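Local coordinates for protein prolyl endopeptidase (PDB 2BKL) that probably hydrolyses oligopeptides on the carboxyl side of proline, and far less readily of alanine, as a serine peptidase of the prolyl oligopeptidase family, at residues A144-L149 with D196-Y201; G168-P173 with T227-S232; F182-L187 with S214-V219; Y244-R247 with E251-V254. All coordinates share one frame; numbering follows the deposited sequence.

Contact 1: residues A144-L149 with D196-Y201; sequences ADEAVL and DERPGY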
# COMPACT_ATOMS: atom_id res chain seq x y z
N ALA A 144 5.19 -12.70 2.33
CA ALA A 144 4.30 -12.73 1.17
C ALA A 144 2.83 -12.69 1.62
O ALA A 144 2.54 -12.56 2.83
CB ALA A 144 4.60 -13.92 0.29
N ASP A 145 1.89 -12.72 0.69
CA ASP A 145 0.49 -12.54 1.08
C ASP A 145 -0.14 -13.77 1.72
O ASP A 145 -0.99 -13.65 2.61
CB ASP A 145 -0.37 -12.16 -0.13
CG ASP A 145 -0.11 -10.76 -0.63
OD1 ASP A 145 0.70 -9.98 -0.06
OD2 ASP A 145 -0.67 -10.40 -1.68
N GLU A 146 0.29 -14.95 1.31
CA GLU A 146 -0.25 -16.19 1.83
C GLU A 146 -0.03 -16.19 3.34
O GLU A 146 1.07 -15.90 3.83
CB GLU A 146 0.43 -17.43 1.18
CG GLU A 146 -0.36 -18.73 1.35
CD GLU A 146 -1.69 -18.75 0.58
OE1 GLU A 146 -1.81 -18.04 -0.43
OE2 GLU A 146 -2.63 -19.47 1.00
N ALA A 147 -1.07 -16.54 4.08
CA ALA A 147 -1.05 -16.45 5.54
C ALA A 147 -1.78 -17.62 6.20
O ALA A 147 -2.79 -18.10 5.69
CB ALA A 147 -1.70 -15.14 5.99
N VAL A 148 -1.30 -18.00 7.37
CA VAL A 148 -1.97 -18.96 8.22
C VAL A 148 -2.30 -18.28 9.53
O VAL A 148 -1.43 -17.68 10.16
CB VAL A 148 -1.07 -20.21 8.44
CG1 VAL A 148 -1.68 -21.21 9.41
CG2 VAL A 148 -0.72 -20.85 7.09
N LEU A 149 -3.56 -18.40 9.96
CA LEU A 149 -3.96 -17.84 11.25
C LEU A 149 -3.65 -18.77 12.41
O LEU A 149 -3.85 -19.99 12.31
CB LEU A 149 -5.46 -17.54 11.25
CG LEU A 149 -5.97 -16.60 10.14
CD1 LEU A 149 -7.46 -16.45 10.22
CD2 LEU A 149 -5.23 -15.24 10.24
N ASP A 196 -5.32 -17.40 -10.80
CA ASP A 196 -6.02 -16.16 -11.19
C ASP A 196 -7.50 -16.13 -10.82
O ASP A 196 -8.08 -15.05 -10.72
CB ASP A 196 -5.85 -15.87 -12.68
CG ASP A 196 -6.57 -16.85 -13.54
OD1 ASP A 196 -6.12 -18.02 -13.56
OD2 ASP A 196 -7.56 -16.57 -14.27
N GLU A 197 -8.10 -17.30 -10.61
CA GLU A 197 -9.52 -17.35 -10.23
C GLU A 197 -9.73 -17.38 -8.73
O GLU A 197 -10.84 -17.18 -8.26
CB GLU A 197 -10.18 -18.57 -10.87
CG GLU A 197 -10.36 -18.41 -12.38
CD GLU A 197 -11.45 -17.39 -12.76
OE1 GLU A 197 -12.52 -17.32 -12.09
OE2 GLU A 197 -11.26 -16.68 -13.78
N ARG A 198 -8.67 -17.69 -7.99
CA ARG A 198 -8.77 -17.86 -6.54
C ARG A 198 -9.43 -16.70 -5.79
O ARG A 198 -10.15 -16.95 -4.83
CB ARG A 198 -7.41 -18.18 -5.92
CG ARG A 198 -7.48 -18.86 -4.56
CD ARG A 198 -6.13 -19.03 -3.95
NE ARG A 198 -6.20 -19.64 -2.64
CZ ARG A 198 -5.23 -19.51 -1.74
NH1 ARG A 198 -4.17 -18.77 -2.03
NH2 ARG A 198 -5.34 -20.10 -0.56
N PRO A 199 -9.18 -15.44 -6.17
CA PRO A 199 -9.84 -14.35 -5.44
C PRO A 199 -11.37 -14.38 -5.41
O PRO A 199 -11.98 -13.73 -4.55
CB PRO A 199 -9.31 -13.10 -6.14
CG PRO A 199 -8.05 -13.45 -6.73
CD PRO A 199 -8.22 -14.93 -7.16
N GLY A 200 -11.98 -15.12 -6.33
CA GLY A 200 -13.42 -15.24 -6.34
C GLY A 200 -13.97 -16.26 -5.36
O GLY A 200 -15.18 -16.47 -5.33
N TYR A 201 -13.11 -16.89 -4.54
CA TYR A 201 -13.54 -17.97 -3.65
C TYR A 201 -13.55 -17.62 -2.17
O TYR A 201 -13.90 -18.46 -1.33
CB TYR A 201 -12.68 -19.22 -3.89
CG TYR A 201 -13.07 -19.93 -5.17
CD1 TYR A 201 -12.56 -19.54 -6.41
CD2 TYR A 201 -14.01 -20.96 -5.16
CE1 TYR A 201 -12.94 -20.17 -7.56
CE2 TYR A 201 -14.37 -21.58 -6.32
CZ TYR A 201 -13.84 -21.19 -7.51
OH TYR A 201 -14.21 -21.82 -8.69
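Glu146 OE1 takes the shortest bond of this contact, 2.9 Å from Arg198 NH1, on its syn lone pair and at a nearly straight N-H...O angle of 163°. The partner oxygen, Glu146 OE2, receives Arg198 NH2 at 3.2 Å, again through the syn lone pair. The guanidinium thus meets the carboxylate end-on, one nitrogen to each oxygen, and the two flat groups are only 14° from coplanar. A longer, weak bond also runs from Arg198 NH1 to Glu146 OE2.

Chain shape explains how such distant backbones meet, for the CA atoms of Glu146 and Arg198 are 12.1 Å apart. Arg198 is stretched out from CG to NE and spans most of the distance, whereas Glu146 is bent at its second torsion (chi2 67°), and the two side chains cross at about a right angle. Both residues remain partly exposed, so solvent probably weakens the pull between the charges. The backbone next to the glutamate is held from the peptidase domain: Asp617 accepts the backbone N-H groups of Asp145 and Glu146, and Asp145 pairs with Arg618.

The pair joins the residues leading into strand 148-153 to the 3-10 turn between strands 181-186 and 203-208, a bidentate arginine-carboxylate bridge between adjacent propeller blades, next to the ligand pocket that includes Asp145.

Contact 2: residues G168-P173 with T227-S232; sequences GKYATP and TTFLQS. With ZAH (N-[(benzyloxy)carbonyl]-L-alanyl-L-proline), chain C.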
# COMPACT_ATOMS: atom_id res chain seq x y z
N GLY A 168 -5.70 -17.88 5.14
CA GLY A 168 -6.00 -16.63 5.79
C GLY A 168 -5.49 -15.37 5.14
O GLY A 168 -5.51 -14.31 5.78
N LYS A 169 -5.08 -15.44 3.88
CA LYS A 169 -4.55 -14.29 3.16
C LYS A 169 -5.35 -12.98 3.37
O LYS A 169 -4.75 -11.91 3.61
CB LYS A 169 -4.52 -14.57 1.65
CG LYS A 169 -4.13 -13.37 0.81
CD LYS A 169 -4.14 -13.67 -0.71
CE LYS A 169 -3.19 -14.74 -1.09
NZ LYS A 169 -2.99 -14.70 -2.61
N TYR A 170 -6.67 -13.07 3.22
CA TYR A 170 -7.53 -11.90 3.26
C TYR A 170 -8.12 -11.62 4.63
O TYR A 170 -8.88 -10.65 4.78
CB TYR A 170 -8.63 -11.99 2.21
CG TYR A 170 -8.14 -12.06 0.79
CD1 TYR A 170 -7.29 -11.09 0.28
CD2 TYR A 170 -8.54 -13.07 -0.08
CE1 TYR A 170 -6.85 -11.15 -1.05
CE2 TYR A 170 -8.08 -13.14 -1.40
CZ TYR A 170 -7.23 -12.19 -1.87
OH TYR A 170 -6.76 -12.28 -3.19
N ALA A 171 -7.77 -12.42 5.64
CA ALA A 171 -8.44 -12.35 6.95
C ALA A 171 -7.97 -11.19 7.82
O ALA A 171 -6.77 -10.94 7.95
CB ALA A 171 -8.28 -13.64 7.74
N THR A 172 -8.94 -10.53 8.44
CA THR A 172 -8.70 -9.67 9.59
C THR A 172 -9.70 -10.14 10.65
O THR A 172 -10.90 -9.82 10.54
CB THR A 172 -8.90 -8.19 9.25
OG1 THR A 172 -10.10 -8.01 8.50
CG2 THR A 172 -7.85 -7.70 8.32
N PRO A 173 -9.27 -10.91 11.65
CA PRO A 173 -10.24 -11.48 12.58
C PRO A 173 -11.07 -10.44 13.33
O PRO A 173 -10.55 -9.44 13.86
CB PRO A 173 -9.37 -12.28 13.56
CG PRO A 173 -8.15 -12.63 12.73
CD PRO A 173 -7.90 -11.38 11.94
N THR A 227 -12.96 -10.56 -9.74
CA THR A 227 -12.77 -9.12 -9.80
C THR A 227 -13.30 -8.41 -8.57
O THR A 227 -13.37 -7.18 -8.57
CB THR A 227 -13.38 -8.48 -11.07
OG1 THR A 227 -14.83 -8.54 -11.01
CG2 THR A 227 -12.94 -9.21 -12.33
N THR A 228 -13.66 -9.16 -7.54
CA THR A 228 -14.16 -8.61 -6.28
C THR A 228 -13.32 -9.03 -5.10
O THR A 228 -12.54 -9.96 -5.17
CB THR A 228 -15.58 -9.06 -6.01
OG1 THR A 228 -15.60 -10.49 -5.79
CG2 THR A 228 -16.49 -8.76 -7.19
N PHE A 229 -13.53 -8.32 -3.99
CA PHE A 229 -13.13 -8.78 -2.67
C PHE A 229 -14.38 -8.97 -1.81
O PHE A 229 -15.35 -8.24 -1.92
CB PHE A 229 -12.21 -7.80 -1.95
CG PHE A 229 -10.92 -7.51 -2.67
CD1 PHE A 229 -10.83 -6.50 -3.63
CD2 PHE A 229 -9.79 -8.25 -2.38
CE1 PHE A 229 -9.61 -6.25 -4.28
CE2 PHE A 229 -8.57 -8.00 -3.04
CZ PHE A 229 -8.49 -7.00 -3.96
N LEU A 230 -14.33 -9.92 -0.88
CA LEU A 230 -15.40 -10.08 0.09
C LEU A 230 -14.81 -9.79 1.46
O LEU A 230 -13.81 -10.39 1.84
CB LEU A 230 -15.93 -11.51 0.03
CG LEU A 230 -17.20 -11.80 0.82
CD1 LEU A 230 -18.42 -11.18 0.15
CD2 LEU A 230 -17.38 -13.31 0.95
N GLN A 231 -15.42 -8.89 2.21
CA GLN A 231 -14.90 -8.52 3.52
C GLN A 231 -16.02 -8.40 4.53
O GLN A 231 -17.14 -8.01 4.20
CB GLN A 231 -14.19 -7.17 3.41
CG GLN A 231 -13.20 -6.87 4.53
CD GLN A 231 -12.49 -5.55 4.32
OE1 GLN A 231 -12.17 -5.17 3.18
NE2 GLN A 231 -12.26 -4.82 5.42
N SER A 232 -15.74 -8.79 5.77
CA SER A 232 -16.74 -8.68 6.84
C SER A 232 -16.31 -7.67 7.90
O SER A 232 -15.13 -7.32 8.01
CB SER A 232 -17.04 -10.03 7.47
OG SER A 232 -15.95 -10.52 8.23
C1 ZAH C . 0.61 -2.65 -6.42
O2 ZAH C . 0.26 -1.36 -6.87
C3 ZAH C . -0.50 -3.70 -6.69
C4 ZAH C . -0.76 -3.88 -8.19
C5 ZAH C . -1.89 -2.92 -8.54
C6 ZAH C . -2.66 -2.66 -7.27
N7 ZAH C . -1.85 -3.29 -6.24
C8 ZAH C . -2.24 -3.39 -4.98
O9 ZAH C . -1.46 -4.04 -4.14
C10 ZAH C . -3.68 -3.04 -4.54
C11 ZAH C . -3.63 -1.53 -4.30
N14 ZAH C . -4.05 -3.70 -3.32
C15 ZAH C . -4.35 -4.98 -3.29
O16 ZAH C . -4.40 -5.69 -4.39
O17 ZAH C . -4.65 -5.58 -2.02
C18 ZAH C . -4.80 -7.02 -2.07
C19 ZAH C . -4.82 -7.63 -0.66
C20 ZAH C . -5.89 -7.34 0.19
C21 ZAH C . -5.92 -7.88 1.48
C22 ZAH C . -4.90 -8.74 1.89
C23 ZAH C . -3.85 -9.06 1.03
C24 ZAH C . -3.81 -8.50 -0.25
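Tyr170 and Phe229 form an offset edge-to-face aromatic pair, the edge of Phe229 directed at the face of Tyr170. Their ring planes stand 87° apart and their centroids 6.0 Å, with Phe229 CE2 coming to 4.1 Å from Tyr170 CE1. Tyr170 CG lies anti to its carbonyl carbon (chi1 -61°), which carries the ring toward Phe229. The other face of the tyrosine is covered near its rim by the aliphatic part of Lys169, whose CD rises 3.6 Å above the ring plane, so the ring lies between a methylene chain and a phenyl edge.

The ligand contacts are mostly apolar. The benzyl ring of the bound N-[(benzyloxy)carbonyl]-L-alanyl-L-proline reaches the edge of Tyr170, its C21 lying 3.7 Å from Tyr170 CD1, while the benzylic C18 rests 4.0 Å from Phe229 CE2. The exception is a backbone oxygen, Lys169 O, which approaches C22 at 3.6 Å. With an alanine here in place of Tyr170, the edge of Phe229 would probably lose the face it meets and the benzyl ring would be freer to turn.

Polar bonds hold the frame. A type I turn from Gly168 to Ala171, closed by Ala171 N to Gly168 O at 2.9 Å, presents the tyrosine, and Glu185 ties the backbone N of Thr172 to the hydroxyl of Ser232.

The bound molecule is hydrogen-bonded to Tyr453, Asn534, Trp574 and Arg618, whereas these propeller residues meet its benzyl end, so this end is probably held by packing of rings and methylenes rather than by directed bonds.

Contact 3: residues F182-L187 with S214-V219; sequences FYYEWL and SKDTVV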
# COMPACT_ATOMS: atom_id res chain seq x y z
N PHE A 182 -14.09 -15.81 16.36
CA PHE A 182 -14.00 -14.65 15.49
C PHE A 182 -14.52 -14.95 14.08
O PHE A 182 -14.45 -16.10 13.59
CB PHE A 182 -12.57 -14.14 15.42
CG PHE A 182 -11.54 -15.19 15.08
CD1 PHE A 182 -11.32 -15.57 13.74
CD2 PHE A 182 -10.75 -15.75 16.08
CE1 PHE A 182 -10.35 -16.54 13.45
CE2 PHE A 182 -9.77 -16.72 15.76
CZ PHE A 182 -9.58 -17.09 14.46
N TYR A 183 -15.07 -13.93 13.45
CA TYR A 183 -15.38 -13.94 12.01
C TYR A 183 -14.13 -13.65 11.22
O TYR A 183 -13.29 -12.87 11.63
CB TYR A 183 -16.41 -12.85 11.69
CG TYR A 183 -17.78 -13.10 12.29
CD1 TYR A 183 -18.74 -13.87 11.63
CD2 TYR A 183 -18.15 -12.52 13.50
CE1 TYR A 183 -19.97 -14.08 12.16
CE2 TYR A 183 -19.39 -12.76 14.05
CZ TYR A 183 -20.30 -13.52 13.36
OH TYR A 183 -21.55 -13.76 13.87
N TYR A 184 -14.00 -14.26 10.05
CA TYR A 184 -12.83 -14.03 9.22
C TYR A 184 -13.10 -14.42 7.77
O TYR A 184 -14.02 -15.18 7.47
CB TYR A 184 -11.58 -14.78 9.75
CG TYR A 184 -11.71 -16.28 9.63
CD1 TYR A 184 -12.54 -17.02 10.46
CD2 TYR A 184 -11.09 -16.95 8.60
CE1 TYR A 184 -12.68 -18.41 10.31
CE2 TYR A 184 -11.22 -18.33 8.45
CZ TYR A 184 -12.04 -19.05 9.29
OH TYR A 184 -12.19 -20.41 9.12
N GLU A 185 -12.25 -13.90 6.90
CA GLU A 185 -12.27 -14.12 5.46
C GLU A 185 -11.34 -15.28 5.14
O GLU A 185 -10.18 -15.26 5.52
CB GLU A 185 -11.77 -12.89 4.74
CG GLU A 185 -12.55 -11.60 4.98
CD GLU A 185 -12.52 -11.00 6.40
OE1 GLU A 185 -11.55 -11.15 7.14
OE2 GLU A 185 -13.52 -10.35 6.81
N TRP A 186 -11.88 -16.29 4.46
CA TRP A 186 -11.20 -17.57 4.25
C TRP A 186 -11.12 -17.93 2.77
O TRP A 186 -12.09 -17.74 2.03
CB TRP A 186 -11.98 -18.68 4.98
CG TRP A 186 -11.30 -20.00 4.91
CD1 TRP A 186 -10.09 -20.35 5.45
CD2 TRP A 186 -11.80 -21.17 4.27
NE1 TRP A 186 -9.80 -21.67 5.16
CE2 TRP A 186 -10.84 -22.20 4.46
CE3 TRP A 186 -12.96 -21.46 3.57
CZ2 TRP A 186 -11.02 -23.49 3.96
CZ3 TRP A 186 -13.14 -22.75 3.07
CH2 TRP A 186 -12.18 -23.73 3.27
N LEU A 187 -9.99 -18.49 2.34
CA LEU A 187 -9.85 -19.09 1.01
C LEU A 187 -9.68 -20.60 1.14
O LEU A 187 -8.92 -21.07 1.99
CB LEU A 187 -8.63 -18.54 0.30
CG LEU A 187 -8.69 -17.09 -0.15
CD1 LEU A 187 -7.34 -16.60 -0.58
CD2 LEU A 187 -9.67 -16.93 -1.29
N SER A 214 -12.48 -27.18 10.38
CA SER A 214 -13.42 -27.79 9.43
C SER A 214 -14.90 -27.63 9.85
O SER A 214 -15.79 -27.68 8.98
CB SER A 214 -13.11 -29.27 9.23
OG SER A 214 -13.50 -29.98 10.39
N LYS A 215 -15.14 -27.43 11.15
CA LYS A 215 -16.49 -27.18 11.67
C LYS A 215 -16.90 -25.71 11.65
O LYS A 215 -18.03 -25.38 12.00
CB LYS A 215 -16.62 -27.71 13.11
CG LYS A 215 -16.27 -29.19 13.29
CD LYS A 215 -16.34 -29.60 14.75
CE LYS A 215 -16.16 -31.10 14.92
NZ LYS A 215 -16.40 -31.51 16.34
N ASP A 216 -16.01 -24.83 11.20
CA ASP A 216 -16.32 -23.40 11.15
C ASP A 216 -17.58 -23.17 10.33
O ASP A 216 -17.73 -23.79 9.27
CB ASP A 216 -15.17 -22.61 10.52
CG ASP A 216 -13.99 -22.43 11.45
OD1 ASP A 216 -13.99 -22.98 12.59
OD2 ASP A 216 -12.99 -21.72 11.13
N THR A 217 -18.48 -22.31 10.80
CA THR A 217 -19.70 -22.03 10.04
C THR A 217 -19.39 -21.13 8.86
O THR A 217 -18.55 -20.23 8.93
CB THR A 217 -20.84 -21.42 10.89
OG1 THR A 217 -20.46 -20.16 11.40
CG2 THR A 217 -21.10 -22.25 12.13
N VAL A 218 -20.08 -21.41 7.76
CA VAL A 218 -20.09 -20.55 6.60
C VAL A 218 -21.11 -19.45 6.83
O VAL A 218 -22.32 -19.69 6.88
CB VAL A 218 -20.41 -21.33 5.31
CG1 VAL A 218 -20.34 -20.42 4.12
CG2 VAL A 218 -19.45 -22.54 5.16
N VAL A 219 -20.59 -18.24 7.04
CA VAL A 219 -21.37 -17.06 7.31
C VAL A 219 -21.89 -16.41 6.03
O VAL A 219 -23.02 -15.94 5.98
CB VAL A 219 -20.53 -16.09 8.15
CG1 VAL A 219 -21.19 -14.74 8.30
CG2 VAL A 219 -20.23 -16.73 9.48
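Tyr183 and Val219 mark the closest backbone approach, their CA atoms 8.2 Å apart, because strands 181-186 and 217-220 are separated in their sheet by strand 203-208, and the segments 182-187 and 214-219 meet through side chains reaching across it. On one face the meeting is polar: Tyr184 OH donates a short hydrogen bond of 2.5 Å to Asp216 OD2. The oxygen uses its anti lone pair and lies near the ring plane, at the hydroxyl end, while the carboxylate is turned 77° from the ring. With CG held between the backbone N and the carbonyl carbon (chi1 68°), the Tyr184 ring swings across toward the aspartate.

Strand 203-208 steadies both partners: Arg205 bonds the phenol oxygen, and His207 ND1 pairs with Asp216 OD1. Each buried oxygen therefore has a mate, and the nearby arginine would probably favour a charged carboxylate, although its own link to Asp216 OD2 is long and weak.

The second meeting is apolar. Val219 CG2 touches the edge of Tyr183, 3.8 Å from CE1 and 3.9 Å from CD1, with the two side chains roughly perpendicular. Tyr206 of the intervening strand 203-208 adds an edge-to-face contact to the same tyrosine.

The outer strand of this propeller blade is thereby tied over its neighbour, with Leu149 of strand 148-153 packing on Tyr184 and Leu241 of strand 241-247 packing on Tyr183 and Val219.

Contact 4: residues Y244-R247 with E251-V254; sequences YILR and ENDV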
# COMPACT_ATOMS: atom_id res chain seq x y z
N TYR A 244 -19.25 -6.80 2.98
CA TYR A 244 -18.99 -5.93 1.84
C TYR A 244 -18.61 -6.75 0.62
O TYR A 244 -17.82 -7.68 0.73
CB TYR A 244 -17.84 -5.00 2.17
CG TYR A 244 -18.05 -4.03 3.32
CD1 TYR A 244 -18.57 -2.78 3.09
CD2 TYR A 244 -17.65 -4.34 4.59
CE1 TYR A 244 -18.73 -1.88 4.11
CE2 TYR A 244 -17.82 -3.44 5.64
CZ TYR A 244 -18.35 -2.22 5.38
OH TYR A 244 -18.52 -1.30 6.40
N ILE A 245 -19.20 -6.45 -0.53
CA ILE A 245 -18.70 -6.92 -1.82
C ILE A 245 -18.03 -5.72 -2.47
O ILE A 245 -18.71 -4.76 -2.87
CB ILE A 245 -19.83 -7.51 -2.69
CG1 ILE A 245 -20.51 -8.69 -1.97
CG2 ILE A 245 -19.25 -7.92 -4.03
CD1 ILE A 245 -21.69 -9.25 -2.71
N LEU A 246 -16.70 -5.75 -2.52
CA LEU A 246 -15.90 -4.65 -3.01
C LEU A 246 -15.61 -4.88 -4.50
O LEU A 246 -15.03 -5.89 -4.87
CB LEU A 246 -14.58 -4.56 -2.24
CG LEU A 246 -14.72 -4.44 -0.72
CD1 LEU A 246 -13.34 -4.41 -0.03
CD2 LEU A 246 -15.49 -3.17 -0.36
N ARG A 247 -16.08 -3.98 -5.36
CA ARG A 247 -15.76 -4.02 -6.77
C ARG A 247 -14.63 -3.03 -7.03
O ARG A 247 -14.85 -1.85 -7.35
CB ARG A 247 -16.99 -3.73 -7.62
CG ARG A 247 -17.94 -4.92 -7.62
CD ARG A 247 -19.11 -4.76 -8.57
NE ARG A 247 -19.95 -3.71 -8.04
CZ ARG A 247 -20.80 -3.90 -7.05
NH1 ARG A 247 -20.92 -5.12 -6.52
NH2 ARG A 247 -21.50 -2.88 -6.58
N GLU A 251 -16.53 1.10 -6.20
CA GLU A 251 -17.91 0.85 -5.79
C GLU A 251 -17.99 -0.39 -4.95
O GLU A 251 -17.10 -1.24 -5.01
CB GLU A 251 -18.87 0.82 -7.00
CG GLU A 251 -18.77 -0.38 -7.88
CD GLU A 251 -19.84 -0.42 -8.99
OE1 GLU A 251 -20.21 0.61 -9.59
OE2 GLU A 251 -20.30 -1.53 -9.28
N ASN A 252 -18.97 -0.44 -4.08
CA ASN A 252 -19.23 -1.65 -3.30
C ASN A 252 -20.68 -1.76 -2.88
O ASN A 252 -21.43 -0.80 -2.92
CB ASN A 252 -18.32 -1.73 -2.06
CG ASN A 252 -18.65 -0.69 -1.01
OD1 ASN A 252 -18.16 0.43 -1.10
ND2 ASN A 252 -19.40 -1.08 0.02
N ASP A 253 -21.05 -2.97 -2.49
CA ASP A 253 -22.32 -3.26 -1.86
C ASP A 253 -22.11 -3.46 -0.39
O ASP A 253 -21.03 -3.86 0.06
CB ASP A 253 -22.90 -4.56 -2.41
CG ASP A 253 -23.14 -4.51 -3.89
OD1 ASP A 253 -23.35 -3.41 -4.45
OD2 ASP A 253 -23.13 -5.56 -4.58
N VAL A 254 -23.18 -3.28 0.39
CA VAL A 254 -23.16 -3.58 1.82
C VAL A 254 -24.38 -4.41 2.19
O VAL A 254 -25.51 -3.99 1.92
CB VAL A 254 -23.13 -2.30 2.69
CG1 VAL A 254 -23.01 -2.68 4.16
CG2 VAL A 254 -21.96 -1.41 2.30
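Arg247 turns all three guanidinium nitrogens to two carboxylates of the opposing strand. Its NE lies an unusually short 2.5 Å from Glu251 OE2, which receives it on the anti lone pair, and the guanidinium and Glu251 carboxylate planes are almost perpendicular. The end of the group grips Asp253 with one nitrogen to each oxygen: NH2 reaches OD1 at 2.9 Å, almost straight at 176°, and NH1 reaches OD2 at 3.0 Å. Both come from above the aspartate plane, which is turned 51° from the guanidinium. A bend at the third torsion (chi3 -68°) folds the arginine over the strand, with Asn252 CA beneath one face.

The next shell is the hairpin itself. Ile245 and Asp253 exchange backbone bonds, Ile245 N to Asp253 O at 3.2 Å and Asp253 N to Ile245 O at 3.0 Å, and Arg247 N meets Glu251 O at 2.9 Å. On the opposite sheet face, Leu246 CD2 rests 3.6 Å from Asn252 CB, and Tyr244 CE1 3.7 Å from Val254 CG2.

Farther out, the backbone N-H groups of Gly270 and Gly272 hold Asp253 OD1 and Glu251 OE1, while Asn252 OD1 binds Tyr275 N. A leucine in place of Arg247 would probably leave both carboxylates without their shared cation.

One arginine between two carboxylates would probably leave the group net negative, which the N-H groups of Gly270 and Gly272 may partly offset.

In the fold
All four contacts belong to the seven-bladed propeller, yet their chemistry follows their place in it. Contacts 1 and 2 lie at the surface near the ligand and join different blades, one by charge, the other by aromatic rings; they meet where Ala147 O probably bonds Gly168 N. Contact 3 is buried and stays within one blade, reaching across the strand between, and its Glu185 side chain ties it to contact 2. Contact 4, partly buried, is the sole case of directly paired strands, and its strand 241-247 adjoins strand 229-234 of contact 2 through Phe229 and Gln231. Between its two segments, contact 4 alone has backbone ladder bonds, whereas the others depend on side chains.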